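Local coordinates for protein hemolysins related proteins containing CBS domains (Klebsiella pneumoniae subsp. pneumoniae, PDB 3HF7) that is of unknown function but binds adenosine monophosphate through its CBS-domain pair, the part of a longer, probably membrane-bound protein that is present here, at residues 35-40 against 50-55; 22-26 against 67-72; 27-33 against 57-61; 88-92 against 121-125. All coordinates share one frame; numbering follows the deposited sequence.

How the interactions relate
Interactions 1, 2 and 3 form one continuous block around the sheet of strands 16-18, 37-41 and 48-53, whereas interaction 4 belongs to the far end of the CBS pair. Interaction 1 supplies H35, G36 and R37 to the AMP site. Interaction 3 lies behind it, with centres about 10 Å apart; CD1 of L52 meets CB of A57 at 3.6 Å. Interaction 2 continues outward, its centre about 9 Å from that of interaction 3, and F67 packs on M61 between them. Interaction 4 has its centre about 22 Å from that of interaction 1, yet I121 directly follows D120, which also binds AMP.

Interaction 1 (35-40 against 50-55); sequences HGRIVL and SMLRVR. With AMP (adenosine monophosphate), chain B.
R37 and R53 face each other as a non-hydrogen-bonded antiparallel pair, with their side chains running side by side in the same direction. Along R37, CB rests 3.9 Å from CG of M51. Farther out, CD lies against CG of R53, and R37 NE is 3.5 Å from that same carbon. Bends at chi2 (-93°) and chi3 (-106°) then fold the guanidinium so that CD of R53 sits over one of its faces. The two guanidinium planes are 87° apart, and R53 turns its NE to a salt bridge with D77. This pair belongs to the beta hairpin of strands 37-41 and 48-53, part of the alpha/beta CBS fold. I38 and L52 form its next, hydrogen-bonded pair (I38 N to L52 O 3.0 Å, L52 N to I38 O 2.9 Å), and I38 CG1 also packs on CG2 of V54. Just before the strand, the chain turns to the nucleotide. H35 ND1 donates to AMP O1P at 2.7 Å, and the backbone N of G36 reaches O2P at 2.8 Å. The adenine lies over one face of the imidazole, its C4 3.6 Å above the ring plane. AMP N6 in turn donates to the carbonyl O of R37 at 2.9 Å.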
loop_
_atom_site.group_PDB
_atom_site.type_symbol
_atom_site.label_atom_id
_atom_site.label_comp_id
_atom_site.label_asym_id
_atom_site.label_seq_id
_atom_site.Cartn_x
_atom_site.Cartn_y
_atom_site.Cartn_z
ATOM N N HIS A 35 -7.259 7.385 -0.150
ATOM C CA HIS A 35 -7.247 6.121 -0.902
ATOM C C HIS A 35 -7.755 4.921 -0.108
ATOM O O HIS A 35 -7.845 4.973 1.117
ATOM C CB HIS A 35 -5.824 5.816 -1.377
ATOM C CG HIS A 35 -5.303 6.814 -2.354
ATOM N ND1 HIS A 35 -5.763 6.884 -3.653
ATOM C CD2 HIS A 35 -4.379 7.795 -2.222
ATOM C CE1 HIS A 35 -5.137 7.863 -4.281
ATOM N NE2 HIS A 35 -4.296 8.432 -3.435
ATOM N N GLY A 36 -8.038 3.826 -0.809
ATOM C CA GLY A 36 -8.575 2.615 -0.185
ATOM C C GLY A 36 -7.593 1.809 0.648
ATOM O O GLY A 36 -7.974 1.201 1.657
ATOM N N ARG A 37 -6.335 1.767 0.212
ATOM C CA ARG A 37 -5.275 1.132 0.995
ATOM C C ARG A 37 -4.195 2.173 1.307
ATOM O O ARG A 37 -4.003 3.116 0.549
ATOM C CB ARG A 37 -4.666 -0.069 0.257
ATOM C CG ARG A 37 -5.606 -0.845 -0.658
ATOM C CD ARG A 37 -6.260 -2.014 0.053
ATOM N NE ARG A 37 -5.747 -3.349 -0.312
ATOM C CZ ARG A 37 -6.423 -4.234 -1.052
ATOM N NH1 ARG A 37 -7.618 -3.889 -1.515
ATOM N NH2 ARG A 37 -5.914 -5.447 -1.338
ATOM N N ILE A 38 -3.499 2.020 2.425
ATOM C CA ILE A 38 -2.405 2.938 2.765
ATOM C C ILE A 38 -1.327 2.229 3.543
ATOM O O ILE A 38 -1.609 1.285 4.276
ATOM C CB ILE A 38 -2.859 4.141 3.598
ATOM C CG1 ILE A 38 -3.715 3.678 4.773
ATOM C CG2 ILE A 38 -3.561 5.168 2.715
ATOM C CD1 ILE A 38 -3.245 4.192 6.073
ATOM N N VAL A 39 -0.092 2.716 3.395
ATOM C CA VAL A 39 1.067 2.051 3.973
ATOM C C VAL A 39 1.213 2.445 5.434
ATOM O O VAL A 39 1.120 3.622 5.786
ATOM C CB VAL A 39 2.382 2.345 3.179
ATOM C CG1 VAL A 39 3.536 1.489 3.695
ATOM C CG2 VAL A 39 2.195 2.109 1.689
ATOM N N LEU A 40 1.421 1.444 6.283
ATOM C CA LEU A 40 1.837 1.671 7.658
ATOM C C LEU A 40 3.345 1.481 7.729
ATOM O O LEU A 40 3.874 0.449 7.296
ATOM C CB LEU A 40 1.120 0.696 8.596
ATOM C CG LEU A 40 -0.417 0.728 8.620
ATOM C CD1 LEU A 40 -0.939 -0.312 9.625
ATOM C CD2 LEU A 40 -0.977 2.140 8.919
ATOM N N SER A 50 3.190 -2.700 6.763
ATOM C CA SER A 50 2.014 -3.383 6.262
ATOM C C SER A 50 1.161 -2.481 5.389
ATOM O O SER A 50 1.368 -1.270 5.318
ATOM C CB SER A 50 1.202 -3.919 7.435
ATOM O OG SER A 50 1.072 -2.916 8.424
ATOM N N MET A 51 0.206 -3.096 4.696
ATOM C CA MET A 51 -0.734 -2.363 3.866
ATOM C C MET A 51 -2.103 -2.488 4.526
ATOM O O MET A 51 -2.547 -3.596 4.833
ATOM C CB MET A 51 -0.727 -2.924 2.443
ATOM C CG MET A 51 -1.520 -2.125 1.457
ATOM S SD MET A 51 -0.727 -0.593 0.928
ATOM C CE MET A 51 0.742 -1.253 0.117
ATOM N N LEU A 52 -2.751 -1.356 4.778
ATOM C CA LEU A 52 -3.959 -1.334 5.601
ATOM C C LEU A 52 -5.123 -0.946 4.733
ATOM O O LEU A 52 -5.078 0.098 4.063
ATOM C CB LEU A 52 -3.792 -0.323 6.745
ATOM C CG LEU A 52 -4.665 -0.261 8.017
ATOM C CD1 LEU A 52 -5.633 0.912 7.996
ATOM C CD2 LEU A 52 -5.391 -1.570 8.346
ATOM N N ARG A 53 -6.152 -1.796 4.716
ATOM C CA ARG A 53 -7.359 -1.458 3.984
ATOM C C ARG A 53 -8.111 -0.502 4.851
ATOM O O ARG A 53 -8.567 -0.858 5.933
ATOM C CB ARG A 53 -8.178 -2.696 3.665
ATOM C CG ARG A 53 -7.468 -3.573 2.680
ATOM C CD ARG A 53 -8.140 -4.893 2.487
ATOM N NE ARG A 53 -7.769 -5.831 3.535
ATOM C CZ ARG A 53 -8.594 -6.224 4.505
ATOM N NH1 ARG A 53 -9.840 -5.761 4.549
ATOM N NH2 ARG A 53 -8.173 -7.089 5.429
ATOM N N VAL A 54 -8.184 0.736 4.389
ATOM C CA VAL A 54 -8.831 1.809 5.139
ATOM C C VAL A 54 -10.273 1.443 5.552
ATOM O O VAL A 54 -10.633 1.562 6.734
ATOM C CB VAL A 54 -8.785 3.136 4.330
ATOM C CG1 VAL A 54 -9.388 4.256 5.102
ATOM C CG2 VAL A 54 -7.352 3.492 4.017
ATOM N N ARG A 55 -11.062 0.973 4.579
ATOM C CA ARG A 55 -12.465 0.595 4.784
ATOM C C ARG A 55 -12.617 -0.373 5.936
ATOM O O ARG A 55 -13.586 -0.301 6.686
ATOM C CB ARG A 55 -13.064 -0.020 3.513
ATOM C CG ARG A 55 -14.273 -0.906 3.771
ATOM C CD ARG A 55 -15.261 -0.860 2.623
ATOM N NE ARG A 55 -15.201 -2.058 1.794
ATOM C CZ ARG A 55 -14.392 -2.212 0.751
ATOM N NH1 ARG A 55 -13.535 -1.239 0.369
ATOM N NH2 ARG A 55 -14.441 -3.361 0.094
HETATM P P AMP B . -8.190 4.316 -4.672
HETATM O O1P AMP B . -8.057 5.814 -4.455
HETATM O O2P AMP B . -7.699 3.446 -3.539
HETATM O O3P AMP B . -9.506 3.847 -5.230
HETATM O "O5'" AMP B . -7.178 3.995 -5.898
HETATM C "C5'" AMP B . -7.024 4.876 -7.021
HETATM C "C4'" AMP B . -5.581 4.878 -7.527
HETATM O "O4'" AMP B . -4.769 5.752 -6.742
HETATM C "C3'" AMP B . -4.900 3.507 -7.485
HETATM O "O3'" AMP B . -5.029 2.751 -8.707
HETATM C "C2'" AMP B . -3.452 3.840 -7.206
HETATM O "O2'" AMP B . -2.727 3.982 -8.420
HETATM C "C1'" AMP B . -3.472 5.182 -6.507
HETATM N N9 AMP B . -3.217 4.875 -5.074
HETATM C C8 AMP B . -3.871 3.918 -4.399
HETATM N N7 AMP B . -3.439 3.833 -3.122
HETATM C C5 AMP B . -2.477 4.741 -2.956
HETATM C C6 AMP B . -1.616 5.139 -1.830
HETATM N N6 AMP B . -1.736 4.529 -0.624
HETATM N N1 AMP B . -0.726 6.135 -2.057
HETATM C C2 AMP B . -0.613 6.743 -3.262
HETATM N N3 AMP B . -1.367 6.410 -4.332
HETATM C C4 AMP B . -2.316 5.431 -4.246
#

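Interaction 2 (22-26 against 67-72); sequences DWKSI and FTKEIM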
loop_
_atom_site.group_PDB
_atom_site.type_symbol
_atom_site.label_atom_id
_atom_site.label_comp_id
_atom_site.label_asym_id
_atom_site.label_seq_id
_atom_site.Cartn_x
_atom_site.Cartn_y
_atom_site.Cartn_z
ATOM N N ASP A 22 1.705 10.462 17.430
ATOM C CA ASP A 22 0.809 10.289 18.557
ATOM C C ASP A 22 -0.510 9.797 18.006
ATOM O O ASP A 22 -0.867 10.093 16.871
ATOM C CB ASP A 22 0.599 11.589 19.309
ATOM C CG ASP A 22 0.071 12.689 18.421
ATOM O OD1 ASP A 22 0.779 13.074 17.471
ATOM O OD2 ASP A 22 -1.056 13.169 18.659
ATOM N N TRP A 23 -1.225 9.049 18.827
ATOM C CA TRP A 23 -2.374 8.314 18.374
ATOM C C TRP A 23 -3.452 9.162 17.711
ATOM O O TRP A 23 -3.955 8.793 16.644
ATOM C CB TRP A 23 -2.953 7.521 19.528
ATOM C CG TRP A 23 -4.124 6.707 19.144
ATOM C CD1 TRP A 23 -5.394 6.848 19.606
ATOM C CD2 TRP A 23 -4.158 5.622 18.194
ATOM N NE1 TRP A 23 -6.222 5.916 19.022
ATOM C CE2 TRP A 23 -5.491 5.151 18.150
ATOM C CE3 TRP A 23 -3.198 5.004 17.387
ATOM C CZ2 TRP A 23 -5.888 4.087 17.327
ATOM C CZ3 TRP A 23 -3.594 3.954 16.568
ATOM C CH2 TRP A 23 -4.927 3.505 16.546
ATOM N N LYS A 24 -3.799 10.289 18.332
ATOM C CA LYS A 24 -4.789 11.194 17.756
ATOM C C LYS A 24 -4.368 11.620 16.344
ATOM O O LYS A 24 -5.204 11.759 15.444
ATOM C CB LYS A 24 -5.008 12.416 18.649
ATOM N N SER A 25 -3.067 11.797 16.141
ATOM C CA SER A 25 -2.565 12.154 14.826
ATOM C C SER A 25 -2.729 11.013 13.819
ATOM O O SER A 25 -3.030 11.253 12.654
ATOM C CB SER A 25 -1.105 12.587 14.906
ATOM O OG SER A 25 -0.682 13.103 13.663
ATOM N N ILE A 26 -2.537 9.780 14.277
ATOM C CA ILE A 26 -2.640 8.607 13.403
ATOM C C ILE A 26 -4.078 8.446 12.936
ATOM O O ILE A 26 -4.328 8.314 11.737
ATOM C CB ILE A 26 -2.141 7.317 14.089
ATOM C CG1 ILE A 26 -0.617 7.191 13.969
ATOM C CG2 ILE A 26 -2.835 6.094 13.521
ATOM C CD1 ILE A 26 0.038 6.444 15.120
ATOM N N PHE A 67 -11.019 1.368 19.540
ATOM C CA PHE A 67 -10.105 1.101 18.438
ATOM C C PHE A 67 -8.677 1.446 18.845
ATOM O O PHE A 67 -8.421 2.564 19.288
ATOM C CB PHE A 67 -10.520 1.909 17.216
ATOM C CG PHE A 67 -9.688 1.629 16.016
ATOM C CD1 PHE A 67 -9.912 0.487 15.260
ATOM C CD2 PHE A 67 -8.661 2.484 15.652
ATOM C CE1 PHE A 67 -9.152 0.216 14.160
ATOM C CE2 PHE A 67 -7.892 2.213 14.546
ATOM C CZ PHE A 67 -8.135 1.079 13.797
ATOM N N THR A 68 -7.752 0.499 18.708
ATOM C CA THR A 68 -6.398 0.709 19.230
ATOM C C THR A 68 -5.345 0.560 18.147
ATOM O O THR A 68 -5.654 0.118 17.037
ATOM C CB THR A 68 -6.072 -0.255 20.381
ATOM O OG1 THR A 68 -5.673 -1.515 19.850
ATOM C CG2 THR A 68 -7.267 -0.467 21.261
ATOM N N LYS A 69 -4.109 0.943 18.468
ATOM C CA LYS A 69 -2.970 0.809 17.558
ATOM C C LYS A 69 -2.700 -0.652 17.276
ATOM O O LYS A 69 -2.444 -1.041 16.145
ATOM C CB LYS A 69 -1.743 1.470 18.172
ATOM C CG LYS A 69 -0.441 1.261 17.418
ATOM C CD LYS A 69 0.280 2.597 17.272
ATOM C CE LYS A 69 1.769 2.508 17.572
ATOM N NZ LYS A 69 2.258 3.851 18.009
ATOM N N GLU A 70 -2.786 -1.457 18.326
ATOM C CA GLU A 70 -2.651 -2.903 18.232
ATOM C C GLU A 70 -3.703 -3.530 17.291
ATOM O O GLU A 70 -3.385 -4.402 16.465
ATOM C CB GLU A 70 -2.754 -3.490 19.634
ATOM C CG GLU A 70 -2.920 -4.977 19.667
ATOM C CD GLU A 70 -1.604 -5.700 19.555
ATOM O OE1 GLU A 70 -0.668 -5.170 18.901
ATOM O OE2 GLU A 70 -1.517 -6.808 20.141
ATOM N N ILE A 71 -4.946 -3.069 17.418
ATOM C CA ILE A 71 -6.037 -3.527 16.571
ATOM C C ILE A 71 -5.772 -3.122 15.123
ATOM O O ILE A 71 -5.893 -3.955 14.211
ATOM C CB ILE A 71 -7.415 -3.024 17.102
ATOM C CG1 ILE A 71 -8.024 -4.035 18.093
ATOM C CG2 ILE A 71 -8.411 -2.788 15.962
ATOM C CD1 ILE A 71 -7.248 -4.265 19.418
ATOM N N MET A 72 -5.370 -1.861 14.931
ATOM C CA MET A 72 -5.064 -1.318 13.609
ATOM C C MET A 72 -4.005 -2.150 12.895
ATOM O O MET A 72 -4.201 -2.574 11.762
ATOM C CB MET A 72 -4.596 0.135 13.716
ATOM C CG MET A 72 -4.402 0.783 12.366
ATOM S SD MET A 72 -3.729 2.453 12.418
ATOM C CE MET A 72 -2.114 2.052 13.060
#
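The first turns of helices 23-31 and 69-75 meet on the flank of the CBS pair, where W23 lays its indole against the backbone at the start of the second helix. With CG anti to the backbone N (chi1 -179°), the indole reaches across to the second helix until its six-membered ring has the amide N of K69 over one face. CZ3 of W23 also meets CB of K69 at 3.5 Å, the two side chains running antiparallel alongside one another. The lysine then carries its NZ on to the carbonyl O of I19. F67 comes to the rim of the tryptophan, CD2 of F67 lying 3.6 Å from CZ2 of W23. Their planes are inclined by 28°, and the rings meet at their rims and do not stack. M72 adds an oblique Met-aromatic contact, its SD 5.4 Å from the centroid of the six-membered ring of W23. The same sulfur lies 3.9 Å from CG2 of I26, so M72 touches the first helix at both W23 and I26. T68 holds the helix start in place as N-cap, its OG1 accepting from the backbone N of I71 at 3.0 Å. The arrangement is that of two helix N-termini packed together beside the three-stranded sheet, in the alpha/beta arrangement of a CBS domain.

Interaction 3 (27-33 against 57-61); sequences VRQLTHS and AYRLM
Two torsions of helix 54-61 aim its side chains at helix 23-31: chi1 of Y58 (-74°) places CG beside the backbone N and directs the ring toward L30, and chi3 of M61 (70°) bends the thioether end so that CE turns to V27 and T31. The tyrosine reaches the last turn of the partner helix, where its OH donates to the carbonyl O of L30 at 2.7 Å; the carbonyl O of T31 is also close, 2.9 Å from OH of Y58. The hydroxyl stands 19° out of the L30 carbonyl's plane, and that carbonyl group approaches the edge of the phenol ring. L30 O also accepts from the backbone N of S33 at 3.1 Å, so two donors grip it as the helix gives way to the loop toward the AMP site. S33 itself passes its OG to the carbonyl O of H35. The remainder is apolar. SD of M61 lies 3.7 Å from CD2 of L30, and CE of M61 is 3.8 Å from CG1 of V27 and also borders CG2 of T31. Beside the thioether contact, CD2 of L30 also meets CB of A57 at 3.9 Å. L30 continues inward onto I17, I38 and L52 of the sheet, while F67 packs on M61. The axes of the short segments 27-31 and 57-61 come no closer than 11.4 Å, a distance filled by Y58, L30 and M61. Two helices joined through an intervening beta hairpin and layered against its sheet are characteristic of the CBS fold.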
loop_
_atom_site.group_PDB
_atom_site.type_symbol
_atom_site.label_atom_id
_atom_site.label_comp_id
_atom_site.label_asym_id
_atom_site.label_seq_id
_atom_site.Cartn_x
_atom_site.Cartn_y
_atom_site.Cartn_z
ATOM N N VAL A 27 -5.018 8.500 13.880
ATOM C CA VAL A 27 -6.433 8.364 13.556
ATOM C C VAL A 27 -6.851 9.481 12.601
ATOM O O VAL A 27 -7.522 9.230 11.599
ATOM C CB VAL A 27 -7.333 8.407 14.805
ATOM C CG1 VAL A 27 -8.781 8.139 14.422
ATOM C CG2 VAL A 27 -6.870 7.396 15.840
ATOM N N ARG A 28 -6.459 10.712 12.905
ATOM C CA ARG A 28 -6.809 11.821 12.043
ATOM C C ARG A 28 -6.374 11.495 10.607
ATOM O O ARG A 28 -7.153 11.685 9.671
ATOM C CB ARG A 28 -6.165 13.114 12.542
ATOM C CG ARG A 28 -6.780 14.400 11.965
ATOM C CD ARG A 28 -6.213 15.667 12.646
ATOM N NE ARG A 28 -4.748 15.609 12.779
ATOM C CZ ARG A 28 -4.074 15.587 13.937
ATOM N NH1 ARG A 28 -4.710 15.643 15.107
ATOM N NH2 ARG A 28 -2.745 15.520 13.922
ATOM N N GLN A 29 -5.155 10.966 10.435
ATOM C CA GLN A 29 -4.642 10.643 9.094
ATOM C C GLN A 29 -5.432 9.517 8.436
ATOM O O GLN A 29 -5.725 9.552 7.235
ATOM C CB GLN A 29 -3.181 10.238 9.162
ATOM C CG GLN A 29 -2.218 11.392 9.295
ATOM C CD GLN A 29 -0.800 10.909 9.496
ATOM O OE1 GLN A 29 -0.184 10.352 8.579
ATOM N NE2 GLN A 29 -0.272 11.109 10.703
ATOM N N LEU A 30 -5.761 8.516 9.240
ATOM C CA LEU A 30 -6.499 7.365 8.786
ATOM C C LEU A 30 -7.853 7.792 8.243
ATOM O O LEU A 30 -8.196 7.498 7.108
ATOM C CB LEU A 30 -6.666 6.409 9.951
ATOM C CG LEU A 30 -7.255 5.046 9.657
ATOM C CD1 LEU A 30 -6.288 4.289 8.798
ATOM C CD2 LEU A 30 -7.477 4.343 10.971
ATOM N N THR A 31 -8.607 8.531 9.047
ATOM C CA THR A 31 -9.932 9.003 8.640
ATOM C C THR A 31 -9.909 9.951 7.435
ATOM O O THR A 31 -10.921 10.105 6.768
ATOM C CB THR A 31 -10.677 9.666 9.817
ATOM O OG1 THR A 31 -9.948 10.812 10.265
ATOM C CG2 THR A 31 -10.826 8.688 10.974
ATOM N N HIS A 32 -8.762 10.580 7.176
ATOM C CA HIS A 32 -8.587 11.526 6.057
ATOM C C HIS A 32 -7.894 10.892 4.854
ATOM O O HIS A 32 -7.496 11.602 3.918
ATOM C CB HIS A 32 -7.782 12.759 6.500
ATOM C CG HIS A 32 -8.561 13.720 7.344
ATOM N ND1 HIS A 32 -9.029 13.397 8.602
ATOM C CD2 HIS A 32 -8.964 14.992 7.109
ATOM C CE1 HIS A 32 -9.684 14.428 9.107
ATOM N NE2 HIS A 32 -9.661 15.409 8.220
ATOM N N SER A 33 -7.748 9.564 4.882
ATOM C CA SER A 33 -7.056 8.832 3.816
ATOM C C SER A 33 -7.710 9.062 2.453
ATOM O O SER A 33 -8.900 8.791 2.290
ATOM C CB SER A 33 -7.019 7.336 4.138
ATOM O OG SER A 33 -6.539 6.582 3.034
ATOM N N ALA A 57 -10.487 -0.533 8.499
ATOM C CA ALA A 57 -10.126 0.153 9.727
ATOM C C ALA A 57 -11.329 0.939 10.227
ATOM O O ALA A 57 -11.691 0.876 11.412
ATOM C CB ALA A 57 -8.940 1.078 9.476
ATOM N N TYR A 58 -11.942 1.669 9.298
ATOM C CA TYR A 58 -13.153 2.429 9.561
ATOM C C TYR A 58 -14.204 1.541 10.174
ATOM O O TYR A 58 -14.835 1.903 11.154
ATOM C CB TYR A 58 -13.698 2.964 8.251
ATOM C CG TYR A 58 -12.920 4.097 7.693
ATOM C CD1 TYR A 58 -11.736 4.524 8.307
ATOM C CD2 TYR A 58 -13.352 4.741 6.534
ATOM C CE1 TYR A 58 -11.006 5.578 7.791
ATOM C CE2 TYR A 58 -12.625 5.804 5.999
ATOM C CZ TYR A 58 -11.452 6.219 6.637
ATOM O OH TYR A 58 -10.724 7.260 6.112
ATOM N N ARG A 59 -14.378 0.372 9.569
ATOM C CA ARG A 59 -15.330 -0.605 10.033
ATOM C C ARG A 59 -15.017 -0.943 11.485
ATOM O O ARG A 59 -15.904 -0.919 12.329
ATOM C CB ARG A 59 -15.274 -1.858 9.155
ATOM C CG ARG A 59 -16.379 -2.844 9.416
ATOM C CD ARG A 59 -16.035 -4.210 8.866
ATOM N NE ARG A 59 -16.279 -5.243 9.874
ATOM C CZ ARG A 59 -15.331 -5.828 10.620
ATOM N NH1 ARG A 59 -15.663 -6.759 11.518
ATOM N NH2 ARG A 59 -14.046 -5.500 10.458
ATOM N N LEU A 60 -13.752 -1.223 11.783
ATOM C CA LEU A 60 -13.378 -1.619 13.142
ATOM C C LEU A 60 -13.596 -0.490 14.146
ATOM O O LEU A 60 -14.004 -0.722 15.298
ATOM C CB LEU A 60 -11.935 -2.094 13.163
ATOM C CG LEU A 60 -11.765 -3.391 12.380
ATOM C CD1 LEU A 60 -10.323 -3.631 12.031
ATOM C CD2 LEU A 60 -12.340 -4.560 13.162
ATOM N N MET A 61 -13.335 0.731 13.672
ATOM C CA MET A 61 -13.481 1.940 14.459
ATOM C C MET A 61 -14.919 2.137 14.922
ATOM O O MET A 61 -15.142 2.638 16.020
ATOM C CB MET A 61 -13.012 3.157 13.658
ATOM C CG MET A 61 -11.523 3.381 13.688
ATOM S SD MET A 61 -10.938 4.507 12.399
ATOM C CE MET A 61 -11.563 6.090 12.934
#

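Interaction 4 (88-92 against 121-125); sequences LSTQL and ILEEI
Apolar contacts between L88, L92, I121 and I125 dominate this helix pair. I121 points at the other helix and divides its branches: CG2 meets CB of L88 at 4.1 Å and also lies by the carbonyl O of L88, while CD1 of I121 reaches CG of Q91 at 3.6 Å. The division follows from chi1 (-62°), which sets CG1 beside the backbone N and CG2 anti to it. L92 likewise uses both methyls, CD2 touching CD2 of L122 at 3.8 Å and CD1 packing on CD1 of I125. L122 and I125 lie on the surface, so this side of the contact is the outer one, whereas L88 and I121 are buried and covered further by I7 of helix 4-7. Polar side chains take part mainly through their carbons or by simple proximity. Q91 presents its aliphatic part to I121 and sends OE1 to the hydroxyl of Y80. E124 crosses L88 at about a right angle, with OE1 3.5 Å from CD1 of L88. The axes of the two short segments come within 10.4 Å, their N-to-C directions 136° apart. I121 comes right after the AMP-binding D120, so the helix that carries this AMP-binding aspartate is packed against helix 88-98, a roughly antiparallel helix pair of the kind that flanks the sheet in CBS domains.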
loop_
_atom_site.group_PDB
_atom_site.type_symbol
_atom_site.label_atom_id
_atom_site.label_comp_id
_atom_site.label_asym_id
_atom_site.label_seq_id
_atom_site.Cartn_x
_atom_site.Cartn_y
_atom_site.Cartn_z
ATOM N N LEU A 88 4.763 -5.055 -17.403
ATOM C CA LEU A 88 3.326 -5.035 -17.142
ATOM C C LEU A 88 2.685 -6.377 -17.451
ATOM O O LEU A 88 1.801 -6.848 -16.723
ATOM C CB LEU A 88 2.652 -3.938 -17.964
ATOM C CG LEU A 88 3.091 -2.503 -17.668
ATOM C CD1 LEU A 88 2.123 -1.506 -18.297
ATOM C CD2 LEU A 88 3.179 -2.287 -16.171
ATOM N N SER A 89 3.151 -6.984 -18.537
ATOM C CA SER A 89 2.671 -8.283 -18.987
ATOM C C SER A 89 2.815 -9.307 -17.860
ATOM O O SER A 89 1.819 -9.918 -17.436
ATOM C CB SER A 89 3.464 -8.729 -20.219
ATOM O OG SER A 89 4.016 -7.599 -20.888
ATOM N N THR A 90 4.051 -9.465 -17.369
ATOM C CA THR A 90 4.356 -10.457 -16.343
ATOM C C THR A 90 3.587 -10.170 -15.059
ATOM O O THR A 90 3.022 -11.090 -14.453
ATOM C CB THR A 90 5.864 -10.510 -16.019
ATOM O OG1 THR A 90 6.619 -10.206 -17.197
ATOM C CG2 THR A 90 6.252 -11.902 -15.508
ATOM N N GLN A 91 3.559 -8.901 -14.649
ATOM C CA GLN A 91 2.868 -8.526 -13.417
ATOM C C GLN A 91 1.377 -8.846 -13.491
ATOM O O GLN A 91 0.808 -9.311 -12.502
ATOM C CB GLN A 91 3.102 -7.054 -13.050
ATOM C CG GLN A 91 2.767 -6.714 -11.604
ATOM C CD GLN A 91 3.401 -7.658 -10.579
ATOM O OE1 GLN A 91 2.722 -8.163 -9.695
ATOM N NE2 GLN A 91 4.702 -7.888 -10.694
ATOM N N LEU A 92 0.762 -8.632 -14.658
ATOM C CA LEU A 92 -0.652 -8.947 -14.847
ATOM C C LEU A 92 -0.965 -10.371 -14.380
ATOM O O LEU A 92 -1.935 -10.597 -13.664
ATOM C CB LEU A 92 -1.063 -8.757 -16.305
ATOM C CG LEU A 92 -2.431 -8.113 -16.566
ATOM C CD1 LEU A 92 -2.678 -8.012 -18.050
ATOM C CD2 LEU A 92 -3.589 -8.852 -15.907
ATOM N N ILE A 121 -2.440 -1.362 -14.067
ATOM C CA ILE A 121 -1.831 -2.150 -15.133
ATOM C C ILE A 121 -2.789 -2.365 -16.325
ATOM O O ILE A 121 -2.438 -2.080 -17.490
ATOM C CB ILE A 121 -1.271 -3.465 -14.583
ATOM C CG1 ILE A 121 -0.173 -3.142 -13.552
ATOM C CG2 ILE A 121 -0.751 -4.352 -15.733
ATOM C CD1 ILE A 121 0.288 -4.301 -12.725
ATOM N N LEU A 122 -4.001 -2.827 -16.016
ATOM C CA LEU A 122 -5.032 -3.084 -17.019
ATOM C C LEU A 122 -5.327 -1.838 -17.823
ATOM O O LEU A 122 -5.230 -1.859 -19.049
ATOM C CB LEU A 122 -6.308 -3.616 -16.367
ATOM C CG LEU A 122 -6.147 -4.940 -15.616
ATOM C CD1 LEU A 122 -7.206 -5.080 -14.544
ATOM C CD2 LEU A 122 -6.174 -6.118 -16.572
ATOM N N GLU A 123 -5.643 -0.748 -17.132
ATOM C CA GLU A 123 -6.012 0.499 -17.790
ATOM C C GLU A 123 -4.927 0.968 -18.734
ATOM O O GLU A 123 -5.202 1.628 -19.732
ATOM C CB GLU A 123 -6.301 1.583 -16.764
ATOM C CG GLU A 123 -7.714 1.536 -16.240
ATOM C CD GLU A 123 -7.842 2.107 -14.838
ATOM O OE1 GLU A 123 -7.575 3.327 -14.651
ATOM O OE2 GLU A 123 -8.222 1.336 -13.919
ATOM N N GLU A 124 -3.691 0.616 -18.410
ATOM C CA GLU A 124 -2.579 1.004 -19.235
ATOM C C GLU A 124 -2.569 0.110 -20.460
ATOM O O GLU A 124 -2.632 0.604 -21.598
ATOM C CB GLU A 124 -1.263 0.897 -18.468
ATOM C CG GLU A 124 -0.296 2.019 -18.815
ATOM C CD GLU A 124 0.325 1.877 -20.194
ATOM O OE1 GLU A 124 0.701 0.740 -20.573
ATOM O OE2 GLU A 124 0.443 2.909 -20.894
ATOM N N ILE A 125 -2.512 -1.198 -20.230
ATOM C CA ILE A 125 -2.541 -2.154 -21.329
ATOM C C ILE A 125 -3.615 -1.784 -22.378
ATOM O O ILE A 125 -3.290 -1.560 -23.548
ATOM C CB ILE A 125 -2.685 -3.588 -20.813
ATOM C CG1 ILE A 125 -1.422 -3.955 -20.028
ATOM C CG2 ILE A 125 -2.906 -4.539 -21.969
ATOM C CD1 ILE A 125 -1.522 -5.200 -19.222
#